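Local atomic coordinates of GTPase-activating protein skywalker (Drosophila melanogaster, PDB entry 5HJQ), a protein that acts as a GTPase-activating protein for Rab35, controlling the endosomal recycling of synaptic vesicle proteins, and binds phosphoinositides through its TBC domain. Residues 78-90 and 105-119. Residues are numbered along the deposited sequence; the frame is centred on the assembly and turned at random.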
loop_
_atom_site.group_PDB
_atom_site.type_symbol
_atom_site.label_atom_id
_atom_site.label_comp_id
_atom_site.label_asym_id
_atom_site.label_seq_id
_atom_site.Cartn_x
_atom_site.Cartn_y
_atom_site.Cartn_z
ATOM N N ALA A 78 6.445 23.106 14.368
ATOM C CA ALA A 78 7.648 22.374 13.987
ATOM C C ALA A 78 7.359 20.883 13.854
ATOM O O ALA A 78 6.579 20.322 14.624
ATOM C CB ALA A 78 8.757 22.611 14.996
ATOM N N LEU A 79 7.992 20.246 12.875
ATOM C CA LEU A 79 7.795 18.823 12.636
ATOM C C LEU A 79 8.848 17.992 13.364
ATOM O O LEU A 79 9.928 18.488 13.682
ATOM C CB LEU A 79 7.827 18.529 11.134
ATOM C CG LEU A 79 6.763 19.259 10.309
ATOM C CD1 LEU A 79 6.856 18.893 8.835
ATOM C CD2 LEU A 79 5.376 18.960 10.845
ATOM N N ARG A 80 8.522 16.731 13.633
ATOM C CA ARG A 80 9.447 15.831 14.315
ATOM C C ARG A 80 10.589 15.441 13.379
ATOM O O ARG A 80 10.480 15.595 12.162
ATOM C CB ARG A 80 8.713 14.584 14.817
ATOM C CG ARG A 80 7.809 14.834 16.020
ATOM C CD ARG A 80 8.595 15.411 17.187
ATOM N NE ARG A 80 8.760 14.451 18.276
ATOM C CZ ARG A 80 7.866 14.247 19.239
ATOM N NH1 ARG A 80 6.740 14.947 19.264
ATOM N NH2 ARG A 80 8.106 13.347 20.185
ATOM N N SER A 81 11.684 14.939 13.944
ATOM C CA SER A 81 12.857 14.590 13.146
ATOM C C SER A 81 13.189 13.105 13.252
ATOM O O SER A 81 12.707 12.413 14.150
ATOM C CB SER A 81 14.070 15.422 13.576
ATOM O OG SER A 81 14.663 14.889 14.748
ATOM N N TYR A 82 14.030 12.629 12.337
ATOM C CA TYR A 82 14.407 11.218 12.288
ATOM C C TYR A 82 15.049 10.719 13.578
ATOM O O TYR A 82 14.653 9.685 14.117
ATOM C CB TYR A 82 15.365 10.958 11.126
ATOM C CG TYR A 82 16.015 9.596 11.204
ATOM C CD1 TYR A 82 15.275 8.442 10.984
ATOM C CD2 TYR A 82 17.360 9.460 11.524
ATOM C CE1 TYR A 82 15.860 7.190 11.064
ATOM C CE2 TYR A 82 17.954 8.213 11.609
ATOM C CZ TYR A 82 17.199 7.082 11.379
ATOM O OH TYR A 82 17.783 5.839 11.462
ATOM N N THR A 83 16.048 11.452 14.062
ATOM C CA THR A 83 16.815 11.026 15.225
ATOM C C THR A 83 15.948 10.971 16.478
ATOM O O THR A 83 16.153 10.116 17.340
ATOM C CB THR A 83 18.021 11.955 15.476
ATOM O OG1 THR A 83 17.560 13.266 15.820
ATOM C CG2 THR A 83 18.888 12.041 14.230
ATOM N N GLU A 84 14.985 11.883 16.575
ATOM C CA GLU A 84 14.029 11.872 17.677
ATOM C C GLU A 84 13.290 10.541 17.725
ATOM O O GLU A 84 13.234 9.882 18.764
ATOM C CB GLU A 84 13.017 13.013 17.543
ATOM C CG GLU A 84 13.600 14.407 17.677
ATOM C CD GLU A 84 12.544 15.491 17.524
ATOM O OE1 GLU A 84 11.573 15.490 18.313
ATOM O OE2 GLU A 84 12.680 16.335 16.612
ATOM N N ILE A 85 12.737 10.152 16.581
ATOM C CA ILE A 85 11.953 8.928 16.461
ATOM C C ILE A 85 12.802 7.674 16.681
ATOM O O ILE A 85 12.355 6.719 17.321
ATOM C CB ILE A 85 11.265 8.854 15.081
ATOM C CG1 ILE A 85 10.281 10.016 14.926
ATOM C CG2 ILE A 85 10.542 7.529 14.902
ATOM C CD1 ILE A 85 9.838 10.264 13.503
ATOM N N GLN A 86 14.027 7.683 16.157
ATOM C CA GLN A 86 14.939 6.555 16.332
ATOM C C GLN A 86 15.228 6.307 17.809
ATOM O O GLN A 86 15.342 5.162 18.249
ATOM C CB GLN A 86 16.250 6.788 15.580
ATOM C CG GLN A 86 17.194 5.598 15.619
ATOM C CD GLN A 86 18.642 5.990 15.395
ATOM O OE1 GLN A 86 18.973 7.175 15.317
ATOM N NE2 GLN A 86 19.515 4.993 15.293
ATOM N N GLN A 87 15.350 7.393 18.567
ATOM C CA GLN A 87 15.542 7.306 20.008
ATOM C C GLN A 87 14.349 6.621 20.660
ATOM O O GLN A 87 14.502 5.621 21.363
ATOM C CB GLN A 87 15.744 8.696 20.606
ATOM C CG GLN A 87 15.713 8.725 22.124
ATOM C CD GLN A 87 15.715 10.137 22.679
ATOM O OE1 GLN A 87 16.446 10.443 23.622
ATOM N NE2 GLN A 87 14.896 11.005 22.094
ATOM N N LEU A 88 13.163 7.169 20.410
ATOM C CA LEU A 88 11.916 6.615 20.921
ATOM C C LEU A 88 11.781 5.144 20.550
ATOM O O LEU A 88 11.291 4.335 21.338
ATOM C CB LEU A 88 10.717 7.398 20.379
ATOM C CG LEU A 88 10.662 8.902 20.660
ATOM C CD1 LEU A 88 9.551 9.540 19.861
ATOM C CD2 LEU A 88 10.474 9.180 22.138
ATOM N N LEU A 89 12.225 4.803 19.344
ATOM C CA LEU A 89 12.153 3.431 18.862
ATOM C C LEU A 89 13.063 2.512 19.667
ATOM O O LEU A 89 12.654 1.422 20.069
ATOM C CB LEU A 89 12.519 3.362 17.379
ATOM C CG LEU A 89 11.702 2.354 16.568
ATOM C CD1 LEU A 89 10.241 2.767 16.537
ATOM C CD2 LEU A 89 12.251 2.208 15.158
ATOM N N GLN A 90 14.298 2.950 19.901
ATOM C CA GLN A 90 15.236 2.169 20.700
ATOM C C GLN A 90 14.730 2.042 22.133
ATOM O O GLN A 90 14.862 0.989 22.758
ATOM C CB GLN A 90 16.630 2.800 20.687
ATOM C CG GLN A 90 17.642 2.050 21.543
ATOM C CD GLN A 90 18.712 2.953 22.130
ATOM O OE1 GLN A 90 19.006 4.022 21.593
ATOM N NE2 GLN A 90 19.303 2.523 23.241
ATOM N N SER A 105 2.992 15.536 9.126
ATOM C CA SER A 105 2.875 15.521 7.676
ATOM C C SER A 105 4.119 16.104 7.012
ATOM O O SER A 105 4.070 17.192 6.433
ATOM C CB SER A 105 1.632 16.296 7.237
ATOM O OG SER A 105 1.478 16.261 5.831
ATOM N N TRP A 106 5.230 15.378 7.107
ATOM C CA TRP A 106 6.467 15.775 6.446
ATOM C C TRP A 106 6.228 15.965 4.955
ATOM O O TRP A 106 5.561 15.146 4.325
ATOM C CB TRP A 106 7.564 14.732 6.668
ATOM C CG TRP A 106 7.918 14.512 8.104
ATOM C CD1 TRP A 106 8.632 15.350 8.909
ATOM C CD2 TRP A 106 7.590 13.369 8.903
ATOM N NE1 TRP A 106 8.765 14.803 10.162
ATOM C CE2 TRP A 106 8.133 13.587 10.185
ATOM C CE3 TRP A 106 6.895 12.183 8.659
ATOM C CZ2 TRP A 106 8.000 12.664 11.219
ATOM C CZ3 TRP A 106 6.759 11.269 9.690
ATOM C CH2 TRP A 106 7.310 11.514 10.953
ATOM N N PRO A 107 6.761 17.059 4.390
ATOM C CA PRO A 107 6.572 17.373 2.970
ATOM C C PRO A 107 7.113 16.272 2.063
ATOM O O PRO A 107 7.860 15.405 2.514
ATOM C CB PRO A 107 7.362 18.674 2.788
ATOM C CG PRO A 107 7.428 19.271 4.154
ATOM C CD PRO A 107 7.527 18.106 5.088
ATOM N N ILE A 108 6.736 16.320 0.790
ATOM C CA ILE A 108 7.115 15.293 -0.172
ATOM C C ILE A 108 8.620 15.303 -0.471
ATOM O O ILE A 108 9.182 14.299 -0.911
ATOM C CB ILE A 108 6.309 15.467 -1.487
ATOM C CG1 ILE A 108 6.473 14.252 -2.402
ATOM C CG2 ILE A 108 6.695 16.757 -2.193
ATOM C CD1 ILE A 108 6.012 12.965 -1.776
ATOM N N ASN A 109 9.273 16.430 -0.200
ATOM C CA ASN A 109 10.687 16.596 -0.530
ATOM C C ASN A 109 11.603 16.333 0.669
ATOM O O ASN A 109 12.815 16.173 0.513
ATOM C CB ASN A 109 10.923 18.001 -1.099
ATOM C CG ASN A 109 12.401 18.339 -1.258
ATOM O OD1 ASN A 109 13.057 18.818 -0.324
ATOM N ND2 ASN A 109 12.936 18.069 -2.443
ATOM N N SER A 110 11.007 16.247 1.857
ATOM C CA SER A 110 11.759 16.033 3.092
ATOM C C SER A 110 12.754 14.876 2.995
ATOM O O SER A 110 12.436 13.815 2.465
ATOM C CB SER A 110 10.800 15.786 4.256
ATOM O OG SER A 110 11.510 15.431 5.429
ATOM N N PRO A 111 13.974 15.086 3.507
ATOM C CA PRO A 111 15.017 14.060 3.443
ATOM C C PRO A 111 14.871 13.008 4.539
ATOM O O PRO A 111 15.680 12.083 4.606
ATOM C CB PRO A 111 16.304 14.866 3.629
ATOM C CG PRO A 111 15.890 15.995 4.510
ATOM C CD PRO A 111 14.470 16.340 4.101
ATOM N N ILE A 112 13.852 13.145 5.383
ATOM C CA ILE A 112 13.705 12.266 6.541
ATOM C C ILE A 112 13.361 10.834 6.125
ATOM O O ILE A 112 13.727 9.879 6.807
ATOM C CB ILE A 112 12.623 12.786 7.522
ATOM C CG1 ILE A 112 12.722 12.057 8.865
ATOM C CG2 ILE A 112 11.220 12.640 6.929
ATOM C CD1 ILE A 112 11.567 12.346 9.811
ATOM N N ARG A 113 12.682 10.685 4.992
ATOM C CA ARG A 113 12.194 9.376 4.577
ATOM C C ARG A 113 13.330 8.475 4.122
ATOM O O ARG A 113 13.250 7.253 4.256
ATOM C CB ARG A 113 11.148 9.523 3.473
ATOM C CG ARG A 113 9.871 10.153 3.977
ATOM C CD ARG A 113 8.705 9.952 3.029
ATOM N NE ARG A 113 7.477 10.452 3.637
ATOM C CZ ARG A 113 7.114 11.729 3.641
ATOM N NH1 ARG A 113 7.879 12.640 3.055
ATOM N NH2 ARG A 113 5.980 12.096 4.226
ATOM N N ALA A 114 14.394 9.082 3.607
ATOM C CA ALA A 114 15.597 8.339 3.252
ATOM C C ALA A 114 16.133 7.590 4.469
ATOM O O ALA A 114 16.755 6.533 4.341
ATOM C CB ALA A 114 16.655 9.271 2.689
ATOM N N GLN A 115 15.873 8.139 5.652
ATOM C CA GLN A 115 16.289 7.510 6.898
ATOM C C GLN A 115 15.127 6.867 7.659
ATOM O O GLN A 115 15.287 5.801 8.251
ATOM C CB GLN A 115 16.988 8.531 7.800
ATOM C CG GLN A 115 18.402 8.893 7.362
ATOM C CD GLN A 115 19.084 9.834 8.334
ATOM O OE1 GLN A 115 19.882 9.408 9.172
ATOM N NE2 GLN A 115 18.776 11.122 8.228
ATOM N N LEU A 116 13.968 7.522 7.655
ATOM C CA LEU A 116 12.823 7.056 8.437
ATOM C C LEU A 116 12.316 5.692 7.976
ATOM O O LEU A 116 12.121 4.788 8.788
ATOM C CB LEU A 116 11.681 8.076 8.377
ATOM C CG LEU A 116 10.389 7.725 9.120
ATOM C CD1 LEU A 116 10.674 7.331 10.563
ATOM C CD2 LEU A 116 9.411 8.892 9.066
ATOM N N TRP A 117 12.113 5.544 6.671
ATOM C CA TRP A 117 11.514 4.323 6.132
ATOM C C TRP A 117 12.382 3.062 6.250
ATOM O O TRP A 117 11.858 2.000 6.588
ATOM C CB TRP A 117 11.113 4.536 4.670
ATOM C CG TRP A 117 9.842 5.310 4.514
ATOM C CD1 TRP A 117 9.128 5.923 5.501
ATOM C CD2 TRP A 117 9.123 5.537 3.298
ATOM N NE1 TRP A 117 8.009 6.524 4.973
ATOM C CE2 TRP A 117 7.984 6.300 3.622
ATOM C CE3 TRP A 117 9.334 5.173 1.966
ATOM C CZ2 TRP A 117 7.062 6.710 2.663
ATOM C CZ3 TRP A 117 8.414 5.573 1.016
ATOM C CH2 TRP A 117 7.293 6.337 1.368
ATOM N N PRO A 118 13.701 3.155 5.967
ATOM C CA PRO A 118 14.491 1.928 6.148
ATOM C C PRO A 118 14.496 1.418 7.588
ATOM O O PRO A 118 14.632 0.215 7.815
ATOM C CB PRO A 118 15.898 2.354 5.727
ATOM C CG PRO A 118 15.672 3.453 4.763
ATOM C CD PRO A 118 14.486 4.205 5.291
ATOM N N MET A 119 14.341 2.325 8.544
ATOM C CA MET A 119 14.287 1.946 9.949
ATOM C C MET A 119 12.954 1.290 10.310
ATOM O O MET A 119 12.923 0.249 10.971
ATOM C CB MET A 119 14.522 3.164 10.838
ATOM C CG MET A 119 14.432 2.855 12.318
ATOM S SD MET A 119 14.752 4.292 13.360
ATOM C CE MET A 119 13.400 5.371 12.891
#
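The Tyr82 ring lies across Gln115, whose CB sits over the centre of one face in a CH-pi contact, 3.5 Å from the ring centroid and almost on the ring normal. The amide of Gln115, inclined to the ring, stays on the same side of the ring plane as CB and reaches out beyond the CD2/CE2 edge, with OE1 3.3 Å from Tyr82 CE2. With CG anti to the backbone N, Tyr82 sends its ring along the start of helix 113-122, where the methyl CE of Met119 meets CE1 obliquely at 3.6 Å and the sulfur makes a Met-aromatic contact.

The second flat group, Trp106, carries Ile112 CD1 from its own segment over one face, offset toward the rim. At its edge, close to the ring plane, NE1 gives a hydrogen bond to Arg80 O, 2.8 Å long and fairly straight at 162°. Leu79 CB and Ile85 CD1 touch the indole obliquely, while the tip of Leu79 runs on to Pro107 CD.

Further along, Met119 is a knob in a hole formed by Tyr82, Ile85, Gln86 and Leu89. Its chain is extended as far as the sulfur, then bends at chi3 (63°), which turns CE back toward Tyr82; SD lies 3.6 Å from Gln86 CG, and Leu89 CD2 meets Met119 CG tip to tip. The two short helical segments run nearly parallel, 18° apart, with helix 94-103, which carries Lys98 and Arg102 of the phosphoinositide pocket, linking them and packing Val97 against Ile85 and Leu89.

Chemically, this is an apolar seam with one polar clasp: Arg80 O satisfies the indole N-H, fixing Trp106 against the lead-in to helix 82-91, while apolar, CH-pi and Met-aromatic contacts carry the rest.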